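Local atomic coordinates of citrate lyase, subunit 1 (Methanosaeta concilii, PDB entry 6HXI), a protein that probably serves as one of two subunits of an ATP citrate lyase, which uses ATP and coenzyme A to cleave citrate into acetyl-CoA and oxaloacetate. Residues 270-275 / 333-338; 282-287 / 300-305; 321-326 / 360-365; 353-358 / 387-392; 371-376 / 398-403. All blocks are in the same frame, centred on the assembly; numbering follows the deposited sequence.

Contact 1. Residues 270-275 / 333-338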
# COMPACT_ATOMS: atom_id res chain seq x y z
N GLU C 270 64.72 -18.48 -15.67
CA GLU C 270 65.78 -18.50 -14.66
C GLU C 270 66.40 -17.12 -14.36
O GLU C 270 67.42 -17.04 -13.67
CB GLU C 270 66.88 -19.53 -15.02
CG GLU C 270 66.38 -20.95 -15.32
CD GLU C 270 65.40 -21.52 -14.32
OE1 GLU C 270 65.74 -21.60 -13.11
OE2 GLU C 270 64.28 -21.90 -14.74
N GLY C 271 65.77 -16.05 -14.84
CA GLY C 271 66.22 -14.68 -14.61
C GLY C 271 65.89 -14.19 -13.21
O GLY C 271 64.83 -14.53 -12.67
N ARG C 272 66.79 -13.40 -12.60
CA ARG C 272 66.58 -12.88 -11.24
C ARG C 272 65.91 -11.48 -11.22
O ARG C 272 65.54 -11.03 -10.14
CB ARG C 272 67.87 -12.93 -10.39
CG ARG C 272 69.06 -12.08 -10.87
CD ARG C 272 70.27 -12.16 -9.94
NE ARG C 272 69.95 -11.72 -8.57
CZ ARG C 272 70.00 -10.46 -8.15
NH1 ARG C 272 70.40 -9.49 -8.97
NH2 ARG C 272 69.67 -10.15 -6.91
N VAL C 273 65.72 -10.82 -12.40
CA VAL C 273 65.05 -9.51 -12.44
C VAL C 273 63.62 -9.63 -13.01
O VAL C 273 63.42 -9.91 -14.20
CB VAL C 273 65.83 -8.36 -13.12
CG1 VAL C 273 65.14 -7.01 -12.90
CG2 VAL C 273 67.28 -8.31 -12.66
N TRP C 274 62.63 -9.43 -12.15
CA TRP C 274 61.25 -9.48 -12.60
C TRP C 274 60.64 -8.09 -12.54
O TRP C 274 61.03 -7.25 -11.70
CB TRP C 274 60.43 -10.51 -11.84
CG TRP C 274 60.83 -11.93 -12.12
CD1 TRP C 274 61.92 -12.58 -11.63
CD2 TRP C 274 60.14 -12.86 -12.96
NE1 TRP C 274 61.95 -13.87 -12.11
CE2 TRP C 274 60.87 -14.07 -12.92
CE3 TRP C 274 58.99 -12.79 -13.76
CZ2 TRP C 274 60.48 -15.20 -13.65
CZ3 TRP C 274 58.59 -13.92 -14.46
CH2 TRP C 274 59.33 -15.10 -14.40
N THR C 275 59.72 -7.82 -13.45
CA THR C 275 59.10 -6.52 -13.52
C THR C 275 57.58 -6.58 -13.59
O THR C 275 57.00 -7.44 -14.27
CB THR C 275 59.66 -5.71 -14.70
OG1 THR C 275 59.46 -6.42 -15.93
CG2 THR C 275 61.12 -5.31 -14.52
N GLY C 333 69.48 -13.90 -4.49
CA GLY C 333 68.04 -13.71 -4.41
C GLY C 333 67.46 -13.38 -5.77
O GLY C 333 68.05 -13.70 -6.81
N LYS C 334 66.29 -12.74 -5.76
CA LYS C 334 65.57 -12.27 -6.94
C LYS C 334 64.99 -10.90 -6.63
O LYS C 334 64.69 -10.62 -5.48
CB LYS C 334 64.47 -13.26 -7.36
CG LYS C 334 65.01 -14.41 -8.18
CD LYS C 334 63.98 -15.48 -8.46
CE LYS C 334 64.60 -16.57 -9.31
NZ LYS C 334 63.71 -17.74 -9.44
N VAL C 335 64.87 -10.04 -7.64
CA VAL C 335 64.31 -8.69 -7.46
C VAL C 335 62.98 -8.51 -8.22
O VAL C 335 62.87 -8.88 -9.39
CB VAL C 335 65.36 -7.61 -7.81
CG1 VAL C 335 64.74 -6.23 -7.82
CG2 VAL C 335 66.54 -7.64 -6.84
N LEU C 336 61.95 -7.94 -7.52
CA LEU C 336 60.63 -7.60 -8.09
C LEU C 336 60.48 -6.07 -8.17
O LEU C 336 60.42 -5.40 -7.14
CB LEU C 336 59.44 -8.23 -7.32
CG LEU C 336 57.99 -7.90 -7.83
CD1 LEU C 336 57.80 -8.23 -9.35
CD2 LEU C 336 56.93 -8.61 -6.99
N LEU C 337 60.42 -5.54 -9.41
CA LEU C 337 60.30 -4.10 -9.66
C LEU C 337 58.88 -3.73 -10.06
O LEU C 337 58.46 -3.97 -11.19
CB LEU C 337 61.32 -3.63 -10.72
CG LEU C 337 62.80 -3.93 -10.42
CD1 LEU C 337 63.64 -3.74 -11.65
CD2 LEU C 337 63.33 -3.05 -9.30
N ILE C 338 58.14 -3.17 -9.10
CA ILE C 338 56.75 -2.70 -9.26
C ILE C 338 56.80 -1.21 -9.53
O ILE C 338 56.71 -0.38 -8.62
CB ILE C 338 55.84 -3.08 -8.04
CG1 ILE C 338 56.11 -4.55 -7.57
CG2 ILE C 338 54.35 -2.82 -8.41
CD1 ILE C 338 55.31 -5.06 -6.40
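Parallel strand pairing joins 273-275, at one end of a four-stranded sheet, to its inner neighbour 334-338 within the citrate-binding region. Three backbone bonds set the register: Val335 N gives to Arg272 O at 2.8 Å, Trp274 N to Val335 O, and Leu337 N to Trp274 O. Just before the strands, the Arg272 side chain bends at chi3 (-59°) and brings NE to Gly333 O at 3.3 Å. NE stands above the carbonyl plane, while NH2 of the same guanidinium bonds Asn332 O, a double hold on the turn leading into 334-338. The all-parallel sheet with helices on both faces is that of a flavodoxin-like alpha/beta domain, as in succinyl-CoA synthetases. On one face Leu337 CD1 lies 3.8 Å from Val273 CG1 and also reaches Thr275 CG2; Leu337 and Val273 pack on helix 412-417 as well. On the other, Trp274 and Leu336 face helix 311-325, with Leu336 CD1 4.3 Å from Trp274 CB. The indole NE1 of Trp274 makes a weak bond to Gly271 O, 3.0 Å away. Lys334 passes its extended chain beside Arg272, Lys334 CG lying 3.9 Å from Arg272 CB. The lysine NZ is held by Ser328 O and Met325 O.

Contact 2. Residues 282-287 / 300-305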
# COMPACT_ATOMS: atom_id res chain seq x y z
N ALA C 282 56.31 3.39 -20.12
CA ALA C 282 57.18 3.20 -18.95
C ALA C 282 57.85 1.82 -18.86
O ALA C 282 59.00 1.76 -18.42
CB ALA C 282 56.39 3.47 -17.68
N SER C 283 57.15 0.73 -19.27
CA SER C 283 57.71 -0.64 -19.19
C SER C 283 58.91 -0.83 -20.10
O SER C 283 59.87 -1.52 -19.74
CB SER C 283 56.64 -1.68 -19.47
OG SER C 283 55.98 -1.42 -20.70
N VAL C 284 58.86 -0.17 -21.26
CA VAL C 284 59.91 -0.14 -22.29
C VAL C 284 61.10 0.59 -21.69
O VAL C 284 62.22 0.10 -21.78
CB VAL C 284 59.37 0.52 -23.59
CG1 VAL C 284 60.48 0.85 -24.56
CG2 VAL C 284 58.32 -0.37 -24.27
N ILE C 285 60.84 1.74 -21.01
CA ILE C 285 61.88 2.56 -20.38
C ILE C 285 62.58 1.80 -19.25
O ILE C 285 63.81 1.88 -19.15
CB ILE C 285 61.38 3.97 -19.95
CG1 ILE C 285 60.89 4.76 -21.18
CG2 ILE C 285 62.49 4.75 -19.18
CD1 ILE C 285 60.08 5.97 -20.89
N TYR C 286 61.81 1.04 -18.43
CA TYR C 286 62.40 0.23 -17.35
C TYR C 286 63.29 -0.87 -17.93
O TYR C 286 64.36 -1.10 -17.40
CB TYR C 286 61.34 -0.37 -16.43
CG TYR C 286 60.86 0.56 -15.34
CD1 TYR C 286 59.87 1.50 -15.58
CD2 TYR C 286 61.34 0.44 -14.04
CE1 TYR C 286 59.38 2.32 -14.57
CE2 TYR C 286 60.85 1.25 -13.01
CZ TYR C 286 59.87 2.18 -13.28
OH TYR C 286 59.35 2.98 -12.29
N ALA C 287 62.86 -1.49 -19.04
CA ALA C 287 63.63 -2.51 -19.76
C ALA C 287 64.92 -1.89 -20.35
O ALA C 287 65.98 -2.50 -20.26
CB ALA C 287 62.79 -3.13 -20.87
N ALA C 300 64.10 -11.41 -16.64
CA ALA C 300 63.24 -12.58 -16.67
C ALA C 300 61.96 -12.45 -17.50
O ALA C 300 61.42 -13.47 -17.95
CB ALA C 300 62.89 -12.98 -15.26
N ASN C 301 61.48 -11.21 -17.70
CA ASN C 301 60.25 -10.98 -18.45
C ASN C 301 60.08 -9.53 -18.91
O ASN C 301 60.76 -8.63 -18.41
CB ASN C 301 59.02 -11.34 -17.59
CG ASN C 301 58.73 -10.31 -16.51
OD1 ASN C 301 59.53 -10.05 -15.61
ND2 ASN C 301 57.60 -9.66 -16.61
N TYR C 302 59.14 -9.32 -19.85
CA TYR C 302 58.66 -8.02 -20.30
C TYR C 302 57.16 -8.09 -20.08
O TYR C 302 56.47 -8.88 -20.72
CB TYR C 302 58.99 -7.65 -21.77
CG TYR C 302 58.22 -6.41 -22.18
CD1 TYR C 302 58.63 -5.15 -21.76
CD2 TYR C 302 56.99 -6.52 -22.82
CE1 TYR C 302 57.83 -4.02 -21.97
CE2 TYR C 302 56.18 -5.40 -23.02
CZ TYR C 302 56.62 -4.15 -22.63
OH TYR C 302 55.85 -3.04 -22.88
N GLY C 303 56.69 -7.28 -19.15
CA GLY C 303 55.28 -7.20 -18.78
C GLY C 303 54.79 -5.77 -18.77
O GLY C 303 55.59 -4.81 -18.73
N GLU C 304 53.46 -5.62 -18.76
CA GLU C 304 52.77 -4.34 -18.83
C GLU C 304 51.30 -4.52 -18.43
O GLU C 304 50.65 -5.48 -18.84
CB GLU C 304 52.84 -3.86 -20.30
CG GLU C 304 52.38 -2.46 -20.57
CD GLU C 304 50.94 -2.36 -21.05
OE1 GLU C 304 50.67 -2.70 -22.23
OE2 GLU C 304 50.09 -1.94 -20.24
N TYR C 305 50.80 -3.60 -17.62
CA TYR C 305 49.39 -3.48 -17.22
C TYR C 305 49.07 -1.98 -17.24
O TYR C 305 49.89 -1.17 -16.82
CB TYR C 305 49.08 -4.13 -15.85
CG TYR C 305 49.55 -3.34 -14.65
CD1 TYR C 305 50.86 -3.47 -14.18
CD2 TYR C 305 48.69 -2.48 -13.98
CE1 TYR C 305 51.29 -2.75 -13.07
CE2 TYR C 305 49.12 -1.74 -12.89
CZ TYR C 305 50.42 -1.88 -12.43
OH TYR C 305 50.84 -1.14 -11.36
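Ser283 and Tyr302 form the tight centre of this buried contact between helix 280-292 and strand 301-306. Tyr302 OH donates to Ser283 OG over 2.7 Å, and Ser283 CB comes within 3.6 Å of Tyr302 CE1 and 3.4 Å of Gly303 O. The serine OG sits between its backbone N and carbonyl carbon (chi1 53°), where the carbonyl oxygens of Gly279 and Gly280 are both within bonding reach of its one proton. With the tyrosine CG opposite its backbone N (chi1 169°), the ring reaches across to the helix, although its CB starts out neither toward nor away from it. A phenylalanine in place of Tyr302 would probably leave Ser283 OG without its donor and Gly274 N of the neighbouring succinyl-CoA ligase-type alpha subunit without its acceptor. Away from this centre the packing thins: Val284 CG2 lies 3.9 Å from Tyr302 OH, and Glu304 comes no nearer than its CG, 3.7 Å from Ser283 OG, its carboxylate leading away to Ser306 OG and Ser261 OG. With Phe273 of the alpha subunit meeting the Tyr302 ring edge-to-face, this helix-to-strand packing belongs to a subunit interface beside the bound citrate, about 5 Å from the Glu304 side chain at the nearest atoms.

Contact 3. Residues 321-326 / 360-365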
# COMPACT_ATOMS: atom_id res chain seq x y z
N ILE C 321 52.99 -13.74 -12.03
CA ILE C 321 54.39 -13.29 -11.93
C ILE C 321 55.05 -13.94 -10.72
O ILE C 321 56.14 -14.52 -10.87
CB ILE C 321 54.53 -11.73 -11.94
CG1 ILE C 321 54.22 -11.17 -13.36
CG2 ILE C 321 55.93 -11.28 -11.44
CD1 ILE C 321 54.17 -9.69 -13.48
N LEU C 322 54.37 -13.91 -9.54
CA LEU C 322 54.88 -14.51 -8.31
C LEU C 322 55.10 -16.00 -8.46
O LEU C 322 56.15 -16.48 -8.07
CB LEU C 322 53.98 -14.21 -7.10
CG LEU C 322 53.97 -12.77 -6.63
CD1 LEU C 322 52.83 -12.52 -5.73
CD2 LEU C 322 55.27 -12.38 -5.97
N ASP C 323 54.14 -16.71 -9.09
CA ASP C 323 54.23 -18.15 -9.34
C ASP C 323 55.53 -18.49 -10.05
O ASP C 323 56.31 -19.27 -9.52
CB ASP C 323 53.02 -18.67 -10.15
CG ASP C 323 53.05 -20.16 -10.44
OD1 ASP C 323 53.60 -20.92 -9.62
OD2 ASP C 323 52.52 -20.56 -11.49
N LEU C 324 55.76 -17.88 -11.23
CA LEU C 324 56.92 -18.08 -12.09
C LEU C 324 58.26 -17.74 -11.43
O LEU C 324 59.28 -18.37 -11.75
CB LEU C 324 56.76 -17.27 -13.38
CG LEU C 324 55.68 -17.73 -14.36
CD1 LEU C 324 55.20 -16.57 -15.22
CD2 LEU C 324 56.19 -18.88 -15.23
N MET C 325 58.25 -16.75 -10.53
CA MET C 325 59.38 -16.23 -9.77
C MET C 325 59.78 -17.12 -8.57
O MET C 325 60.90 -17.00 -8.05
CB MET C 325 58.97 -14.85 -9.24
CG MET C 325 60.10 -13.93 -8.95
SD MET C 325 59.51 -12.27 -8.57
CE MET C 325 61.07 -11.48 -8.24
N THR C 326 58.86 -17.99 -8.10
CA THR C 326 59.05 -18.82 -6.91
C THR C 326 59.23 -20.33 -7.21
O THR C 326 59.25 -21.16 -6.29
CB THR C 326 57.91 -18.57 -5.91
OG1 THR C 326 56.66 -18.91 -6.52
CG2 THR C 326 57.89 -17.13 -5.38
N GLU C 360 50.61 -11.27 -0.19
CA GLU C 360 50.18 -11.86 1.08
C GLU C 360 50.09 -13.38 0.94
O GLU C 360 50.53 -14.10 1.84
CB GLU C 360 48.80 -11.32 1.49
CG GLU C 360 48.85 -10.06 2.35
CD GLU C 360 47.51 -9.42 2.65
OE1 GLU C 360 46.84 -8.95 1.69
OE2 GLU C 360 47.14 -9.34 3.84
N GLU C 361 49.53 -13.86 -0.19
CA GLU C 361 49.36 -15.29 -0.49
C GLU C 361 50.67 -16.01 -0.76
O GLU C 361 50.78 -17.19 -0.43
CB GLU C 361 48.37 -15.50 -1.64
CG GLU C 361 46.98 -15.83 -1.12
CD GLU C 361 45.93 -16.07 -2.18
OE1 GLU C 361 46.12 -16.98 -3.02
OE2 GLU C 361 44.89 -15.37 -2.15
N TYR C 362 51.64 -15.32 -1.37
CA TYR C 362 52.96 -15.86 -1.71
C TYR C 362 54.03 -15.60 -0.63
O TYR C 362 55.20 -15.86 -0.90
CB TYR C 362 53.41 -15.35 -3.10
CG TYR C 362 52.91 -16.23 -4.22
CD1 TYR C 362 51.64 -16.07 -4.75
CD2 TYR C 362 53.70 -17.25 -4.74
CE1 TYR C 362 51.16 -16.90 -5.76
CE2 TYR C 362 53.24 -18.09 -5.75
CZ TYR C 362 51.97 -17.91 -6.26
OH TYR C 362 51.50 -18.73 -7.25
N GLN C 363 53.62 -15.16 0.58
CA GLN C 363 54.45 -14.84 1.76
C GLN C 363 55.56 -15.87 2.06
O GLN C 363 56.71 -15.46 2.24
CB GLN C 363 53.56 -14.63 3.00
CG GLN C 363 54.31 -14.26 4.28
CD GLN C 363 53.39 -14.21 5.48
OE1 GLN C 363 53.09 -13.14 6.01
NE2 GLN C 363 52.94 -15.37 5.95
N GLN C 364 55.21 -17.18 2.15
CA GLN C 364 56.17 -18.25 2.45
C GLN C 364 57.18 -18.42 1.30
O GLN C 364 58.40 -18.44 1.55
CB GLN C 364 55.45 -19.56 2.76
CG GLN C 364 56.25 -20.51 3.65
CD GLN C 364 55.77 -21.94 3.58
OE1 GLN C 364 54.60 -22.24 3.84
NE2 GLN C 364 56.68 -22.85 3.27
N LYS C 365 56.67 -18.52 0.06
CA LYS C 365 57.46 -18.66 -1.17
C LYS C 365 58.35 -17.43 -1.46
O LYS C 365 59.41 -17.59 -2.06
CB LYS C 365 56.55 -18.97 -2.37
CG LYS C 365 56.49 -20.45 -2.70
CD LYS C 365 55.28 -20.81 -3.55
CE LYS C 365 55.20 -22.31 -3.77
NZ LYS C 365 53.94 -22.75 -4.42
O HOH W 1 52.44 -22.40 -6.75
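Tyr362 lays its ring against Leu322 and Asp323 of helix 311-325 where helix 348-361 gives way to 363-368. Taking 360-365 in order, Glu360 and Glu361 turn to partners outside, and Tyr362 then occupies the junction, first to leave the helical path of 348-361 and N-cap residue of 363-368. Its CB points at helix 311-325, and one ring face receives Leu322 CB in a CH-pi contact, 3.8 Å from the ring centroid and 14° off the normal. Leu322 CD1 extends the cover to Tyr362 CB, at 3.9 Å. Thr326 OG1, lying between its backbone N and carbonyl carbon (chi1 60°), is turned to the ring edge, 3.6 Å from Tyr362 CE2. The phenolic OH of Tyr362 passes 3.3 Å from Asp323 CB. These helices lie on one face of the parallel sheet of the flavodoxin-like domain, and the contact ties the end of helix 311-325 to the junction of 348-361 and 363-368. Lys365 closes the segment, running at about a right angle to Thr326, with Lys365 CB 3.8 Å from Thr326 CG2. Lys365 NZ donates to a water at 2.8 Å that gives a weak bond to Asp323 OD1, whereas Asp323 OD2 pairs with Arg327.

Contact 4. Residues 353-358 / 387-392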
# COMPACT_ATOMS: atom_id res chain seq x y z
N LYS C 353 45.89 -2.94 -4.39
CA LYS C 353 45.13 -3.83 -3.50
C LYS C 353 45.24 -5.27 -4.02
O LYS C 353 45.39 -6.18 -3.21
CB LYS C 353 43.66 -3.40 -3.36
CG LYS C 353 42.85 -4.34 -2.47
CD LYS C 353 41.62 -3.69 -1.88
CE LYS C 353 41.16 -4.43 -0.64
NZ LYS C 353 40.33 -5.62 -0.96
N GLY C 354 45.19 -5.45 -5.35
CA GLY C 354 45.34 -6.73 -6.03
C GLY C 354 46.75 -7.29 -5.88
O GLY C 354 46.93 -8.49 -5.62
N VAL C 355 47.77 -6.41 -6.02
CA VAL C 355 49.20 -6.71 -5.88
C VAL C 355 49.49 -7.15 -4.42
O VAL C 355 50.15 -8.17 -4.21
CB VAL C 355 50.09 -5.50 -6.32
CG1 VAL C 355 51.57 -5.75 -6.00
CG2 VAL C 355 49.89 -5.16 -7.80
N VAL C 356 48.98 -6.39 -3.43
CA VAL C 356 49.14 -6.69 -1.99
C VAL C 356 48.52 -8.06 -1.67
O VAL C 356 49.18 -8.86 -1.02
CB VAL C 356 48.63 -5.53 -1.07
CG1 VAL C 356 48.46 -5.98 0.38
CG2 VAL C 356 49.57 -4.33 -1.14
N MET C 357 47.29 -8.35 -2.17
CA MET C 357 46.59 -9.63 -1.97
C MET C 357 47.38 -10.85 -2.46
O MET C 357 47.40 -11.88 -1.77
CB MET C 357 45.20 -9.60 -2.62
CG MET C 357 44.20 -8.84 -1.80
SD MET C 357 42.62 -8.65 -2.63
CE MET C 357 41.53 -8.87 -1.19
N ALA C 358 48.04 -10.72 -3.63
CA ALA C 358 48.86 -11.78 -4.20
C ALA C 358 50.13 -11.97 -3.37
O ALA C 358 50.45 -13.11 -3.04
CB ALA C 358 49.20 -11.49 -5.64
N LYS C 387 50.65 3.28 0.93
CA LYS C 387 50.37 2.99 2.35
C LYS C 387 50.17 1.47 2.54
O LYS C 387 50.71 0.91 3.49
CB LYS C 387 49.14 3.75 2.86
CG LYS C 387 49.10 3.93 4.38
CD LYS C 387 47.68 4.06 4.94
CE LYS C 387 47.05 5.43 4.76
NZ LYS C 387 45.57 5.37 4.77
N LEU C 388 49.40 0.82 1.63
CA LEU C 388 49.14 -0.62 1.62
C LEU C 388 50.44 -1.41 1.50
O LEU C 388 50.61 -2.40 2.21
CB LEU C 388 48.23 -1.00 0.42
CG LEU C 388 46.76 -0.60 0.46
CD1 LEU C 388 46.15 -0.69 -0.95
CD2 LEU C 388 45.99 -1.45 1.44
N MET C 389 51.34 -0.98 0.58
CA MET C 389 52.66 -1.60 0.32
C MET C 389 53.61 -1.43 1.51
O MET C 389 54.39 -2.33 1.78
CB MET C 389 53.32 -0.99 -0.94
CG MET C 389 52.61 -1.28 -2.26
SD MET C 389 52.55 -3.01 -2.82
CE MET C 389 54.23 -3.54 -2.62
N ARG C 390 53.57 -0.26 2.18
CA ARG C 390 54.41 0.04 3.34
C ARG C 390 53.99 -0.80 4.54
O ARG C 390 54.86 -1.33 5.24
CB ARG C 390 54.39 1.54 3.69
CG ARG C 390 55.25 2.38 2.78
CD ARG C 390 55.30 3.82 3.24
NE ARG C 390 55.57 4.74 2.13
CZ ARG C 390 54.66 5.52 1.57
NH1 ARG C 390 53.40 5.49 2.00
NH2 ARG C 390 54.99 6.33 0.57
N ASP C 391 52.66 -0.94 4.76
CA ASP C 391 52.06 -1.73 5.84
C ASP C 391 52.34 -3.22 5.63
O ASP C 391 52.50 -3.94 6.61
CB ASP C 391 50.54 -1.48 5.93
CG ASP C 391 50.10 -0.07 6.29
OD1 ASP C 391 50.98 0.80 6.51
OD2 ASP C 391 48.88 0.18 6.30
N LEU C 392 52.40 -3.65 4.36
CA LEU C 392 52.68 -5.02 3.94
C LEU C 392 54.13 -5.39 4.24
O LEU C 392 54.36 -6.43 4.86
CB LEU C 392 52.35 -5.21 2.44
CG LEU C 392 52.52 -6.61 1.84
CD1 LEU C 392 51.53 -7.58 2.43
CD2 LEU C 392 52.37 -6.57 0.33
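The segments 353-358 and 387-392, of helices 348-361 and 382-396, run nearly parallel, their axes 16° apart in direction and 9.8 Å apart at closest approach, with Val356 and Met389 the nearest pair by CA atoms. Val356 points toward helix 382-396 and is met by three side chains. Its CG2 lies 3.7 Å from Met389 SD, 3.9 Å from Leu388 CB and 3.9 Å from Leu392 CD2, while CG1 also touches both methyls of Leu392. Met389 sets out to the side, but the bend at chi2 (-65°) brings its sulfur beside Val356; the one at chi3 turns CE alone. From there Met389 SD also makes a looser contact with Val355 CG1, at 4.3 Å. Leu388 lies at the more exposed margin, its CD1 4.1 Å from Lys353 N. Replacing Val356 by alanine would probably open a gap between Met389 SD and Leu392 CD2 and leave the methionine end freer to turn. Underneath, Met389 rests on Ile400 and Val402 of the sheet edge, and Leu392 reaches Leu359 and Glu360 further along helix 348-361. Apolar side chains thus carry the packing of two neighbouring helices laid side by side on one face of a parallel sheet, as in alpha/beta domains built from beta-alpha-beta crossovers.

Contact 5. Residues 371-376 / 398-403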
# COMPACT_ATOMS: atom_id res chain seq x y z
N ILE C 371 63.45 -12.95 -2.19
CA ILE C 371 62.91 -11.92 -3.07
C ILE C 371 62.84 -10.57 -2.35
O ILE C 371 62.43 -10.50 -1.19
CB ILE C 371 61.56 -12.38 -3.71
CG1 ILE C 371 61.80 -13.59 -4.66
CG2 ILE C 371 60.84 -11.24 -4.44
CD1 ILE C 371 60.53 -14.35 -5.15
N GLU C 372 63.31 -9.50 -3.05
CA GLU C 372 63.33 -8.11 -2.61
C GLU C 372 62.41 -7.31 -3.54
O GLU C 372 62.56 -7.39 -4.76
CB GLU C 372 64.75 -7.54 -2.63
CG GLU C 372 65.62 -8.02 -1.49
CD GLU C 372 67.11 -8.00 -1.76
OE1 GLU C 372 67.58 -7.09 -2.48
OE2 GLU C 372 67.81 -8.90 -1.24
N ILE C 373 61.44 -6.59 -2.96
CA ILE C 373 60.44 -5.83 -3.72
C ILE C 373 60.78 -4.34 -3.73
O ILE C 373 61.06 -3.78 -2.67
CB ILE C 373 59.00 -6.14 -3.23
CG1 ILE C 373 58.65 -7.64 -3.42
CG2 ILE C 373 57.94 -5.26 -3.91
CD1 ILE C 373 58.07 -8.31 -2.22
N TYR C 374 60.76 -3.71 -4.92
CA TYR C 374 61.04 -2.28 -5.11
C TYR C 374 59.85 -1.65 -5.85
O TYR C 374 59.48 -2.11 -6.94
CB TYR C 374 62.37 -2.06 -5.87
CG TYR C 374 63.58 -2.59 -5.14
CD1 TYR C 374 63.89 -3.95 -5.15
CD2 TYR C 374 64.43 -1.74 -4.44
CE1 TYR C 374 64.99 -4.46 -4.46
CE2 TYR C 374 65.55 -2.23 -3.76
CZ TYR C 374 65.82 -3.59 -3.78
OH TYR C 374 66.93 -4.06 -3.11
N VAL C 375 59.22 -0.64 -5.23
CA VAL C 375 58.04 0.06 -5.74
C VAL C 375 58.28 1.56 -5.98
O VAL C 375 58.84 2.21 -5.11
CB VAL C 375 56.83 -0.15 -4.79
CG1 VAL C 375 55.53 0.39 -5.41
CG2 VAL C 375 56.68 -1.62 -4.38
N ARG C 376 57.82 2.09 -7.14
CA ARG C 376 57.82 3.52 -7.49
C ARG C 376 56.52 3.77 -8.25
O ARG C 376 56.36 3.30 -9.37
CB ARG C 376 59.03 3.96 -8.33
CG ARG C 376 59.14 5.49 -8.50
CD ARG C 376 58.30 6.06 -9.65
NE ARG C 376 58.43 7.51 -9.79
CZ ARG C 376 57.89 8.23 -10.76
NH1 ARG C 376 57.16 7.65 -11.71
NH2 ARG C 376 58.08 9.55 -10.81
N VAL C 398 59.76 -9.66 4.07
CA VAL C 398 60.57 -9.46 2.86
C VAL C 398 60.81 -7.95 2.67
O VAL C 398 59.91 -7.16 2.99
CB VAL C 398 60.00 -10.14 1.57
CG1 VAL C 398 60.12 -11.66 1.63
CG2 VAL C 398 58.57 -9.72 1.28
N PRO C 399 62.01 -7.52 2.19
CA PRO C 399 62.25 -6.08 2.02
C PRO C 399 61.40 -5.43 0.92
O PRO C 399 61.43 -5.86 -0.24
CB PRO C 399 63.76 -5.99 1.73
CG PRO C 399 64.32 -7.35 2.05
CD PRO C 399 63.19 -8.31 1.80
N ILE C 400 60.59 -4.42 1.30
CA ILE C 400 59.75 -3.68 0.35
C ILE C 400 60.09 -2.18 0.42
O ILE C 400 59.67 -1.48 1.35
CB ILE C 400 58.21 -4.00 0.45
CG1 ILE C 400 57.94 -5.52 0.33
CG2 ILE C 400 57.43 -3.22 -0.60
CD1 ILE C 400 56.52 -6.02 0.58
N GLN C 401 60.89 -1.70 -0.56
CA GLN C 401 61.31 -0.30 -0.71
C GLN C 401 60.24 0.44 -1.49
O GLN C 401 60.03 0.13 -2.66
CB GLN C 401 62.66 -0.23 -1.44
CG GLN C 401 63.85 0.08 -0.54
CD GLN C 401 64.91 0.82 -1.32
OE1 GLN C 401 64.68 1.92 -1.85
NE2 GLN C 401 66.09 0.23 -1.43
N VAL C 402 59.54 1.40 -0.83
CA VAL C 402 58.39 2.12 -1.41
C VAL C 402 58.69 3.59 -1.73
O VAL C 402 59.13 4.36 -0.86
CB VAL C 402 57.13 1.96 -0.52
CG1 VAL C 402 55.95 2.79 -1.04
CG2 VAL C 402 56.74 0.49 -0.39
N HIS C 403 58.45 3.97 -3.01
CA HIS C 403 58.71 5.30 -3.58
C HIS C 403 57.50 5.88 -4.28
O HIS C 403 56.62 5.13 -4.72
CB HIS C 403 59.88 5.25 -4.58
CG HIS C 403 61.16 4.75 -3.99
ND1 HIS C 403 62.18 5.61 -3.65
CD2 HIS C 403 61.53 3.48 -3.70
CE1 HIS C 403 63.15 4.85 -3.17
NE2 HIS C 403 62.80 3.56 -3.18
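The Tyr374 ring meets Gln401 at its edge, CE2 standing 3.4 Å from Gln401 NE2 near the ring plane, with ring and amide turned 62° apart. Strands 371-376 and 400-403, joined through helix 382-396, make a parallel beta-alpha-beta unit of the flavodoxin-like domain, with 400-403 at the sheet's end within this chain. His403, on the same sheet face as Tyr374, has Val375 O at its ring edge and in plane, His403 CD2 lying 3.3 Å from that oxygen. Both faces of the sheet are packed by helices: 412-417 touches Tyr374, Gln401 and His403, and Met389 of helix 382-396 touches Val375 and Ile400. The backbone bonds alternate between strands: Ile373 N to Pro399 O (2.8 Å), Gln401 N to Ile373 O, Val375 N to Gln401 O and His403 N to Val375 O. On the face with Val375, Ile373 and Ile400 run alongside each other in the same direction, Ile373 CB 3.8 Å from Ile400 CG1, and Ile373 CD1 reaches Val398 CG2. Arg376, its chain bent at chi2 (-85°), sends its guanidinium away from His403 to a salt bridge with Glu184 of the neighbouring succinyl-CoA ligase-type alpha subunit. Tyr374 OH bonds Glu372 OE1 on its anti side. His403 NE2 donates to Gln401 OE1 at 2.8 Å (157°), the oxygen in the ring plane.

All five contacts lie in the citrate-binding region, on the same side of the chain's centre. Contacts 1 and 5 are neighbouring pairs in one sheet of order 273-275, 334-338, 371-376, 400-403, their centres 11 Å apart, and Leu336 O to Tyr374 N joins them. Contacts 3 and 4 share helix 348-361 on one face of it; contact 4 also interleaves with contact 5 along the chain, Met389 packing on Val375. Contact 2, 12 Å from contact 1 between centres, falls within the chain stretch that contact 1 spans. Pairing and helix packing thus build one compact domain, with contact 2, beside the bound citrate, and Arg376 of contact 5 meeting the alpha subunit.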